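Local atomic coordinates of NADH kinase POS5, mitochondrial (Saccharomyces cerevisiae, PDB entry 3AFO), a protein that phosphorylates NADH, and less readily NAD(+), with ATP, making it an anti-oxidant factor and a key source of cellular NADPH in yeast mitochondria. Residues A[197-205]-A[232-243]; A[252-261]-A[273-282]. One frame throughout, in Å; residues are numbered along the deposited sequence.

Contact 1: residues A[197-205]-A[232-243]; sequences HAMNDIFLH and VALATPTGSTAY. With NAI (1,4-dihydronicotinamide adenine dinucleotide), chain C.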
loop_
_atom_site.group_PDB
_atom_site.type_symbol
_atom_site.label_atom_id
_atom_site.label_comp_id
_atom_site.label_asym_id
_atom_site.label_seq_id
_atom_site.Cartn_x
_atom_site.Cartn_y
_atom_site.Cartn_z
ATOM N N HIS A 197 20.959 -18.347 12.349
ATOM C CA HIS A 197 21.343 -16.953 12.247
ATOM C C HIS A 197 20.979 -16.386 10.881
ATOM O O HIS A 197 21.155 -17.051 9.861
ATOM C CB HIS A 197 22.833 -16.805 12.531
ATOM C CG HIS A 197 23.220 -17.270 13.901
ATOM N ND1 HIS A 197 23.334 -18.604 14.229
ATOM C CD2 HIS A 197 23.493 -16.579 15.033
ATOM C CE1 HIS A 197 23.666 -18.715 15.504
ATOM N NE2 HIS A 197 23.771 -17.502 16.013
ATOM N N ALA A 198 20.463 -15.158 10.882
ATOM C CA ALA A 198 19.920 -14.539 9.672
ATOM C C ALA A 198 20.562 -13.202 9.368
ATOM O O ALA A 198 20.648 -12.329 10.232
ATOM C CB ALA A 198 18.396 -14.380 9.777
ATOM N N MET A 199 20.980 -13.038 8.117
ATOM C CA MET A 199 21.481 -11.760 7.632
ATOM C C MET A 199 20.348 -10.934 6.995
ATOM O O MET A 199 20.326 -9.704 7.108
ATOM C CB MET A 199 22.588 -12.030 6.614
ATOM C CG MET A 199 23.086 -10.855 5.865
ATOM S SD MET A 199 24.569 -11.333 4.956
ATOM C CE MET A 199 25.013 -9.725 4.342
ATOM N N ASN A 200 19.440 -11.633 6.321
ATOM C CA ASN A 200 18.290 -11.041 5.639
ATOM C C ASN A 200 17.041 -11.126 6.493
ATOM O O ASN A 200 16.484 -10.106 6.936
ATOM C CB ASN A 200 18.005 -11.807 4.345
ATOM C CG ASN A 200 18.384 -11.057 3.092
ATOM O OD1 ASN A 200 18.050 -11.511 1.992
ATOM N ND2 ASN A 200 19.068 -9.925 3.224
ATOM N N ASP A 201 16.579 -12.353 6.691
ATOM C CA ASP A 201 15.280 -12.555 7.285
ATOM C C ASP A 201 15.006 -13.938 7.823
ATOM O O ASP A 201 15.710 -14.910 7.519
ATOM C CB ASP A 201 14.179 -12.172 6.278
ATOM C CG ASP A 201 14.424 -12.732 4.883
ATOM O OD1 ASP A 201 14.973 -13.856 4.739
ATOM O OD2 ASP A 201 14.037 -12.035 3.918
ATOM N N ILE A 202 13.949 -14.000 8.625
ATOM C CA ILE A 202 13.360 -15.228 9.096
ATOM C C ILE A 202 11.898 -15.148 8.697
ATOM O O ILE A 202 11.221 -14.148 9.003
ATOM C CB ILE A 202 13.491 -15.344 10.625
ATOM C CG1 ILE A 202 14.979 -15.422 10.998
ATOM C CG2 ILE A 202 12.695 -16.574 11.156
ATOM C CD1 ILE A 202 15.359 -14.662 12.268
ATOM N N PHE A 203 11.397 -16.169 8.013
ATOM C CA PHE A 203 9.977 -16.137 7.630
ATOM C C PHE A 203 9.233 -17.445 7.725
ATOM O O PHE A 203 9.823 -18.522 7.648
ATOM C CB PHE A 203 9.731 -15.432 6.270
ATOM C CG PHE A 203 10.399 -16.080 5.086
ATOM C CD1 PHE A 203 9.747 -17.064 4.347
ATOM C CD2 PHE A 203 11.645 -15.658 4.665
ATOM C CE1 PHE A 203 10.361 -17.638 3.230
ATOM C CE2 PHE A 203 12.260 -16.231 3.535
ATOM C CZ PHE A 203 11.618 -17.217 2.829
ATOM N N LEU A 204 7.932 -17.310 7.958
ATOM C CA LEU A 204 6.996 -18.409 8.037
ATOM C C LEU A 204 6.062 -18.267 6.844
ATOM O O LEU A 204 5.665 -17.152 6.493
ATOM C CB LEU A 204 6.212 -18.338 9.344
ATOM C CG LEU A 204 7.044 -18.551 10.614
ATOM C CD1 LEU A 204 6.263 -18.139 11.855
ATOM C CD2 LEU A 204 7.480 -20.028 10.722
ATOM N N HIS A 205 5.732 -19.383 6.203
ATOM C CA HIS A 205 4.902 -19.340 5.004
ATOM C C HIS A 205 4.103 -20.632 4.866
ATOM O O HIS A 205 4.603 -21.701 5.216
ATOM C CB HIS A 205 5.762 -19.114 3.763
ATOM C CG HIS A 205 4.997 -18.564 2.598
ATOM N ND1 HIS A 205 4.159 -19.339 1.829
ATOM C CD2 HIS A 205 4.919 -17.311 2.093
ATOM C CE1 HIS A 205 3.598 -18.589 0.898
ATOM N NE2 HIS A 205 4.052 -17.356 1.029
ATOM N N VAL A 232 4.531 -14.508 7.518
ATOM C CA VAL A 232 5.073 -13.279 8.088
ATOM C C VAL A 232 6.591 -13.336 7.962
ATOM O O VAL A 232 7.178 -14.430 8.009
ATOM C CB VAL A 232 4.650 -13.126 9.577
ATOM C CG1 VAL A 232 5.314 -14.192 10.446
ATOM C CG2 VAL A 232 4.955 -11.709 10.118
ATOM N N ALA A 233 7.216 -12.174 7.819
ATOM C CA ALA A 233 8.666 -12.072 7.700
ATOM C C ALA A 233 9.195 -11.169 8.800
ATOM O O ALA A 233 8.612 -10.115 9.068
ATOM C CB ALA A 233 9.053 -11.508 6.325
ATOM N N LEU A 234 10.285 -11.606 9.438
ATOM C CA LEU A 234 11.064 -10.789 10.352
ATOM C C LEU A 234 12.395 -10.515 9.665
ATOM O O LEU A 234 13.101 -11.461 9.295
ATOM C CB LEU A 234 11.295 -11.536 11.668
ATOM C CG LEU A 234 9.973 -11.968 12.326
ATOM C CD1 LEU A 234 10.162 -12.974 13.421
ATOM C CD2 LEU A 234 9.180 -10.765 12.835
ATOM N N ALA A 235 12.738 -9.237 9.481
ATOM C CA ALA A 235 13.882 -8.884 8.644
ATOM C C ALA A 235 14.812 -7.917 9.342
ATOM O O ALA A 235 14.386 -7.103 10.170
ATOM C CB ALA A 235 13.422 -8.299 7.301
ATOM N N THR A 236 16.093 -8.030 9.019
ATOM C CA THR A 236 17.052 -6.999 9.370
ATOM C C THR A 236 16.818 -5.845 8.401
ATOM O O THR A 236 16.137 -6.019 7.388
ATOM C CB THR A 236 18.489 -7.484 9.134
ATOM O OG1 THR A 236 18.623 -7.855 7.758
ATOM C CG2 THR A 236 18.823 -8.688 10.027
ATOM N N PRO A 237 17.419 -4.674 8.684
ATOM C CA PRO A 237 17.444 -3.570 7.722
ATOM C C PRO A 237 18.045 -4.004 6.382
ATOM O O PRO A 237 17.537 -3.612 5.327
ATOM C CB PRO A 237 18.340 -2.543 8.413
ATOM C CG PRO A 237 18.008 -2.777 9.900
ATOM C CD PRO A 237 18.016 -4.282 9.979
ATOM N N THR A 238 19.096 -4.824 6.424
ATOM C CA THR A 238 19.634 -5.430 5.195
ATOM C C THR A 238 18.527 -6.181 4.429
ATOM O O THR A 238 18.393 -6.042 3.210
ATOM C CB THR A 238 20.832 -6.375 5.514
ATOM O OG1 THR A 238 21.929 -5.578 5.977
ATOM C CG2 THR A 238 21.270 -7.158 4.274
ATOM N N GLY A 239 17.706 -6.934 5.157
ATOM C CA GLY A 239 16.608 -7.691 4.546
ATOM C C GLY A 239 15.376 -6.880 4.167
ATOM O O GLY A 239 14.441 -7.427 3.575
ATOM N N SER A 240 15.361 -5.590 4.510
ATOM C CA SER A 240 14.220 -4.715 4.161
ATOM C C SER A 240 14.041 -4.578 2.644
ATOM O O SER A 240 12.936 -4.352 2.155
ATOM C CB SER A 240 14.340 -3.325 4.811
ATOM O OG SER A 240 15.338 -2.537 4.175
ATOM N N THR A 241 15.126 -4.742 1.902
ATOM C CA THR A 241 15.047 -4.688 0.447
ATOM C C THR A 241 14.803 -6.065 -0.182
ATOM O O THR A 241 14.758 -6.194 -1.406
ATOM C CB THR A 241 16.300 -4.008 -0.153
ATOM O OG1 THR A 241 17.486 -4.618 0.382
ATOM C CG2 THR A 241 16.305 -2.525 0.198
ATOM N N ALA A 242 14.604 -7.082 0.653
ATOM C CA ALA A 242 14.415 -8.461 0.162
ATOM C C ALA A 242 12.924 -8.853 0.227
ATOM O O ALA A 242 12.076 -8.070 -0.239
ATOM C CB ALA A 242 15.314 -9.427 0.943
ATOM N N TYR A 243 12.580 -10.016 0.785
ATOM C CA TYR A 243 11.165 -10.451 0.838
ATOM C C TYR A 243 10.228 -9.373 1.420
ATOM O O TYR A 243 9.124 -9.148 0.915
ATOM C CB TYR A 243 11.024 -11.745 1.668
ATOM C CG TYR A 243 9.840 -12.652 1.336
ATOM C CD1 TYR A 243 9.802 -13.962 1.836
ATOM C CD2 TYR A 243 8.780 -12.225 0.527
ATOM C CE1 TYR A 243 8.750 -14.812 1.559
ATOM C CE2 TYR A 243 7.701 -13.083 0.226
ATOM C CZ TYR A 243 7.704 -14.376 0.754
ATOM O OH TYR A 243 6.681 -15.250 0.476
HETATM P PA NAI C . 16.571 -16.153 -4.453
HETATM O O1A NAI C . 17.469 -16.024 -5.648
HETATM O O2A NAI C . 15.330 -17.182 -4.636
HETATM O O5B NAI C . 15.869 -14.804 -4.088
HETATM C C5B NAI C . 16.645 -13.705 -4.077
HETATM C C4B NAI C . 16.015 -12.656 -4.919
HETATM O O4B NAI C . 15.924 -11.594 -3.931
HETATM C C3B NAI C . 17.185 -12.337 -5.842
HETATM O O3B NAI C . 16.726 -11.524 -6.924
HETATM C C2B NAI C . 18.089 -11.543 -4.897
HETATM O O2B NAI C . 18.934 -10.642 -5.600
HETATM C C1B NAI C . 17.071 -10.728 -4.100
HETATM N N9A NAI C . 17.599 -10.374 -2.752
HETATM C C8A NAI C . 18.018 -11.210 -1.796
HETATM N N7A NAI C . 18.421 -10.493 -0.733
HETATM C C5A NAI C . 18.232 -9.202 -1.008
HETATM C C6A NAI C . 18.446 -8.009 -0.315
HETATM N N6A NAI C . 18.945 -7.980 0.938
HETATM N N1A NAI C . 18.139 -6.852 -0.936
HETATM C C2A NAI C . 17.645 -6.823 -2.165
HETATM N N3A NAI C . 17.430 -7.938 -2.847
HETATM C C4A NAI C . 17.717 -9.132 -2.299
HETATM O O3 NAI C . 17.353 -16.714 -3.101
HETATM P PN NAI C . 18.686 -16.035 -2.515
HETATM O O1N NAI C . 19.340 -15.192 -3.568
HETATM O O2N NAI C . 19.372 -17.136 -1.806
HETATM O O5D NAI C . 18.174 -14.969 -1.387
HETATM C C5D NAI C . 17.338 -15.391 -0.323
HETATM C C4D NAI C . 16.278 -14.332 -0.062
HETATM O O4D NAI C . 15.244 -14.529 -1.054
HETATM C C3D NAI C . 15.521 -14.544 1.239
HETATM O O3D NAI C . 16.250 -14.003 2.350
HETATM C C2D NAI C . 14.226 -13.746 0.966
HETATM O O2D NAI C . 14.346 -12.425 1.516
HETATM C C1D NAI C . 14.203 -13.660 -0.589
HETATM N N1N NAI C . 12.892 -14.148 -1.045
HETATM C C2N NAI C . 12.058 -13.233 -1.678
HETATM C C3N NAI C . 10.797 -13.603 -2.117
HETATM C C7N NAI C . 9.926 -12.538 -2.831
HETATM O O7N NAI C . 8.814 -12.796 -3.284
HETATM N N7N NAI C . 10.474 -11.342 -2.924
HETATM C C4N NAI C . 10.366 -14.921 -1.918
HETATM C C5N NAI C . 11.195 -15.863 -1.273
HETATM C C6N NAI C . 12.462 -15.487 -0.823
HETATM O O HOH W 1 12.893 -9.674 4.112
#
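Ile202 and Leu234 form a hydrogen-bonded pair of two antiparallel strands; Leu234 N reaches Ile202 O at 2.7 Å with an almost straight N-H...O (176°). Leu204 and Val232 repeat the exchange, with the bond from Val232 N to Leu204 O more bent. Past the strands, the turn 236-239 holds on to 199-200. Thr236 N donates to Asn200 O. Thr236 OG1, set between its backbone N and carbonyl carbon (chi1 58°), gives a bond to Met199 O (2.6 Å) and accepts one from Gly239 N (2.9 Å), an ST motif. Gly239 lies so close that a beta carbon would collide with Asn200 O; its CA-H points at that oxygen instead.

Apolar packing occupies the side of Ile202, Leu204, Val232 and Leu234, where strand 316-321 meets Ile202, Leu204 and Leu234. The other side carries Asp201, Phe203, Ala233 and Ala235. Here Tyr243 sets its CD1-CE1 edge over the face of Phe203, a T-shaped stack with centroids 4.8 Å apart and planes at 88°. One face of the Tyr243 ring lies under the dihydronicotinamide, whose C4N stands 3.6 Å above the ring centre. Tyr243 OH bonds to Asp230 and Arg206 of the second subunit, which fixes the ring's far end.

Polar grips on NADH complete the contact. Ligand O2D donates to Asp201 OD2 at 2.5 Å, a very short bond, and accepts from Tyr243 N. Thr241 OG1 gives to adenine N1A (2.7 Å), while Thr238 O takes a bond from N6A. A water donates to both Asp201 OD2 and Gly239 O, tying the carboxylate to the turn. Two inner strands of a beta sheet, the turn beyond them and the start of helix 243-246 thus form one wall of the NADH pocket, which Asp124 and Ser246 help complete, in this NAD kinase.

Contact 2: residues A[252-261]-A[273-282]; sequences VSPLVPAILM and PLILPHSSHI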
loop_
_atom_site.group_PDB
_atom_site.type_symbol
_atom_site.label_atom_id
_atom_site.label_comp_id
_atom_site.label_asym_id
_atom_site.label_seq_id
_atom_site.Cartn_x
_atom_site.Cartn_y
_atom_site.Cartn_z
ATOM N N VAL A 252 14.722 0.306 4.673
ATOM C CA VAL A 252 15.344 0.710 5.920
ATOM C C VAL A 252 16.858 0.708 5.747
ATOM O O VAL A 252 17.438 -0.304 5.361
ATOM C CB VAL A 252 14.933 -0.225 7.069
ATOM C CG1 VAL A 252 15.543 0.248 8.393
ATOM C CG2 VAL A 252 13.395 -0.290 7.174
ATOM N N SER A 253 17.482 1.849 6.008
ATOM C CA SER A 253 18.932 1.947 5.947
ATOM C C SER A 253 19.608 0.931 6.884
ATOM O O SER A 253 19.189 0.781 8.045
ATOM C CB SER A 253 19.390 3.357 6.305
ATOM O OG SER A 253 20.729 3.330 6.787
ATOM N N PRO A 254 20.671 0.254 6.397
ATOM C CA PRO A 254 21.359 -0.748 7.234
ATOM C C PRO A 254 22.052 -0.149 8.454
ATOM O O PRO A 254 22.584 -0.892 9.281
ATOM C CB PRO A 254 22.373 -1.382 6.275
ATOM C CG PRO A 254 22.604 -0.314 5.227
ATOM C CD PRO A 254 21.237 0.304 5.038
ATOM N N LEU A 255 22.049 1.178 8.571
ATOM C CA LEU A 255 22.568 1.833 9.782
ATOM C C LEU A 255 21.526 2.017 10.890
ATOM O O LEU A 255 21.862 2.437 11.995
ATOM C CB LEU A 255 23.195 3.193 9.437
ATOM C CG LEU A 255 24.416 3.199 8.515
ATOM C CD1 LEU A 255 24.850 4.655 8.263
ATOM C CD2 LEU A 255 25.545 2.365 9.104
ATOM N N VAL A 256 20.263 1.711 10.593
ATOM C CA VAL A 256 19.190 1.842 11.580
ATOM C C VAL A 256 19.163 0.565 12.407
ATOM O O VAL A 256 19.150 -0.532 11.830
ATOM C CB VAL A 256 17.797 2.054 10.890
ATOM C CG1 VAL A 256 16.651 1.993 11.913
ATOM C CG2 VAL A 256 17.763 3.380 10.133
ATOM N N PRO A 257 19.174 0.688 13.755
ATOM C CA PRO A 257 18.965 -0.514 14.555
ATOM C C PRO A 257 17.469 -0.783 14.726
ATOM O O PRO A 257 16.792 -0.060 15.442
ATOM C CB PRO A 257 19.614 -0.171 15.910
ATOM C CG PRO A 257 19.980 1.279 15.861
ATOM C CD PRO A 257 19.410 1.873 14.601
ATOM N N ALA A 258 16.968 -1.811 14.056
ATOM C CA ALA A 258 15.541 -2.141 14.074
ATOM C C ALA A 258 15.346 -3.564 13.596
ATOM O O ALA A 258 16.242 -4.139 12.977
ATOM C CB ALA A 258 14.775 -1.195 13.155
ATOM N N ILE A 259 14.183 -4.126 13.908
ATOM C CA ILE A 259 13.739 -5.379 13.338
ATOM C C ILE A 259 12.447 -5.068 12.609
ATOM O O ILE A 259 11.548 -4.442 13.185
ATOM C CB ILE A 259 13.443 -6.445 14.429
ATOM C CG1 ILE A 259 14.687 -6.688 15.295
ATOM C CG2 ILE A 259 12.908 -7.749 13.778
ATOM C CD1 ILE A 259 14.451 -7.601 16.522
ATOM N N LEU A 260 12.344 -5.504 11.359
ATOM C CA LEU A 260 11.099 -5.344 10.602
ATOM C C LEU A 260 10.185 -6.521 10.856
ATOM O O LEU A 260 10.636 -7.666 10.866
ATOM C CB LEU A 260 11.369 -5.243 9.088
ATOM C CG LEU A 260 11.961 -3.927 8.553
ATOM C CD1 LEU A 260 13.478 -3.824 8.796
ATOM C CD2 LEU A 260 11.664 -3.774 7.068
ATOM N N MET A 261 8.903 -6.237 11.054
ATOM C CA MET A 261 7.869 -7.266 11.059
ATOM C C MET A 261 6.897 -6.963 9.927
ATOM O O MET A 261 6.150 -5.986 9.995
ATOM C CB MET A 261 7.130 -7.309 12.402
ATOM C CG MET A 261 6.018 -8.361 12.458
ATOM S SD MET A 261 5.245 -8.406 14.082
ATOM C CE MET A 261 6.561 -9.146 15.066
ATOM N N PRO A 273 2.892 -2.694 8.008
ATOM C CA PRO A 273 4.197 -3.205 8.457
ATOM C C PRO A 273 4.712 -2.463 9.692
ATOM O O PRO A 273 4.471 -1.255 9.833
ATOM C CB PRO A 273 5.112 -2.945 7.247
ATOM C CG PRO A 273 4.180 -2.926 6.068
ATOM C CD PRO A 273 2.930 -2.254 6.599
ATOM N N LEU A 274 5.380 -3.187 10.589
ATOM C CA LEU A 274 5.885 -2.611 11.842
ATOM C C LEU A 274 7.402 -2.520 11.840
ATOM O O LEU A 274 8.081 -3.390 11.279
ATOM C CB LEU A 274 5.463 -3.472 13.050
ATOM C CG LEU A 274 3.980 -3.686 13.365
ATOM C CD1 LEU A 274 3.850 -4.566 14.628
ATOM C CD2 LEU A 274 3.191 -2.355 13.514
ATOM N N ILE A 275 7.924 -1.485 12.493
ATOM C CA ILE A 275 9.365 -1.343 12.695
ATOM C C ILE A 275 9.600 -1.360 14.204
ATOM O O ILE A 275 9.101 -0.495 14.938
ATOM C CB ILE A 275 9.933 -0.029 12.086
ATOM C CG1 ILE A 275 9.499 0.178 10.602
ATOM C CG2 ILE A 275 11.458 0.044 12.265
ATOM C CD1 ILE A 275 10.117 -0.785 9.598
ATOM N N LEU A 276 10.328 -2.372 14.661
ATOM C CA LEU A 276 10.501 -2.626 16.093
ATOM C C LEU A 276 11.929 -2.306 16.517
ATOM O O LEU A 276 12.826 -2.330 15.677
ATOM C CB LEU A 276 10.166 -4.095 16.401
ATOM C CG LEU A 276 8.850 -4.658 15.861
ATOM C CD1 LEU A 276 8.757 -6.171 16.151
ATOM C CD2 LEU A 276 7.642 -3.923 16.449
ATOM N N PRO A 277 12.144 -1.990 17.818
ATOM C CA PRO A 277 13.470 -1.764 18.376
ATOM C C PRO A 277 14.366 -2.979 18.199
ATOM O O PRO A 277 13.877 -4.118 18.241
ATOM C CB PRO A 277 13.187 -1.597 19.874
ATOM C CG PRO A 277 11.806 -1.201 19.955
ATOM C CD PRO A 277 11.112 -1.912 18.864
ATOM N N HIS A 278 15.667 -2.752 18.038
ATOM C CA HIS A 278 16.617 -3.858 17.918
ATOM C C HIS A 278 16.637 -4.716 19.189
ATOM O O HIS A 278 16.986 -5.889 19.141
ATOM C CB HIS A 278 18.026 -3.343 17.578
ATOM C CG HIS A 278 18.778 -2.832 18.760
ATOM N ND1 HIS A 278 19.721 -3.592 19.427
ATOM C CD2 HIS A 278 18.700 -1.655 19.427
ATOM C CE1 HIS A 278 20.204 -2.894 20.442
ATOM N NE2 HIS A 278 19.603 -1.716 20.463
ATOM N N SER A 279 16.219 -4.116 20.304
ATOM C CA SER A 279 16.172 -4.762 21.619
ATOM C C SER A 279 14.983 -5.708 21.829
ATOM O O SER A 279 14.904 -6.391 22.860
ATOM C CB SER A 279 16.160 -3.677 22.703
ATOM O OG SER A 279 15.071 -2.760 22.495
ATOM N N SER A 280 14.065 -5.750 20.861
ATOM C CA SER A 280 12.806 -6.509 20.968
ATOM C C SER A 280 12.978 -8.015 21.132
ATOM O O SER A 280 13.924 -8.586 20.622
ATOM C CB SER A 280 11.940 -6.275 19.731
ATOM O OG SER A 280 11.507 -4.939 19.674
ATOM N N HIS A 281 12.028 -8.631 21.829
ATOM C CA HIS A 281 11.952 -10.070 22.009
ATOM C C HIS A 281 10.669 -10.492 21.301
ATOM O O HIS A 281 9.572 -10.048 21.659
ATOM C CB HIS A 281 11.885 -10.384 23.512
ATOM C CG HIS A 281 11.714 -11.836 23.831
ATOM N ND1 HIS A 281 10.476 -12.440 23.907
ATOM C CD2 HIS A 281 12.623 -12.804 24.108
ATOM C CE1 HIS A 281 10.630 -13.719 24.211
ATOM N NE2 HIS A 281 11.924 -13.966 24.341
ATOM N N ILE A 282 10.805 -11.310 20.271
ATOM C CA ILE A 282 9.667 -11.681 19.444
ATOM C C ILE A 282 9.441 -13.171 19.559
ATOM O O ILE A 282 10.381 -13.958 19.403
ATOM C CB ILE A 282 9.884 -11.306 17.952
ATOM C CG1 ILE A 282 10.178 -9.799 17.822
ATOM C CG2 ILE A 282 8.647 -11.709 17.108
ATOM C CD1 ILE A 282 10.677 -9.340 16.446
HETATM O O HOH W 2 16.233 -0.011 17.924
#
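Pro257 and His278 are joined through a water: it donates to Pro257 O, at a short 2.5 Å, and accepts from His278 N at 2.8 Å. Beside the water, Pro257 CB packs on His278 CB and CD2. Further along, the strands pair directly, Ile259 with Leu276 and Met261 with Leu274, each pair exchanging two backbone hydrogen bonds.

On one side of the hairpin lie Ile259, Met261, Leu274 and Leu276. Ile259 CG2 meets Ile282 CD1 tip to tip at 3.8 Å, and its CD1 lies over the turn at Pro277 to Ser280. Met261 runs out extended, CG opposite the backbone N (chi1 179°), then bends at SD (chi3 -71°). Its SD lies alongside Leu274 CD1, while CE touches Leu276 CD1 at 3.9 Å and slides past Ile282 CG2. Cutting Ile259 back to alanine would probably open a gap between Ile282 and the turn, leaving the Ile282 tip without its neighbour.

On the opposite side, Ile275 uses both branches: CG2 packs on Ala258 CB (3.7 Å) and CD1 on Leu260 CG (3.8 Å), with Val252 CG2 coming end-on to the same CD1. The type I turn 277-280 is closed by Ser280, whose N and OG both donate to Pro277 O from the same face of its plane. Val252, Leu274 and Ile275 pair in parallel with a strand of the third subunit. The whole is an antiparallel beta hairpin whose outer strand carries the sheet across a subunit interface.

Overall arrangement
The two contacts belong to one antiparallel sheet, in the order 274-277, 258-266, 231-235, 201-205, and their centres lie about 11 Å apart. Neighbouring strands 231-235 and 258-266 join them, with Ala235 O and Leu260 N 2.9 Å apart, a probable hydrogen bond. A second probable bond links Ser240 OG to Val252 N at 3.0 Å, tying the turn of contact 1 to the start of contact 2, and Pro237 packs on Ser253 and Val256. Contact 1 touches NADH directly. Contact 2 stands behind it, the Leu260 side chain about 10 Å from a bound NADH. The sheet thus leads from the nucleotide pocket to the third-subunit interface.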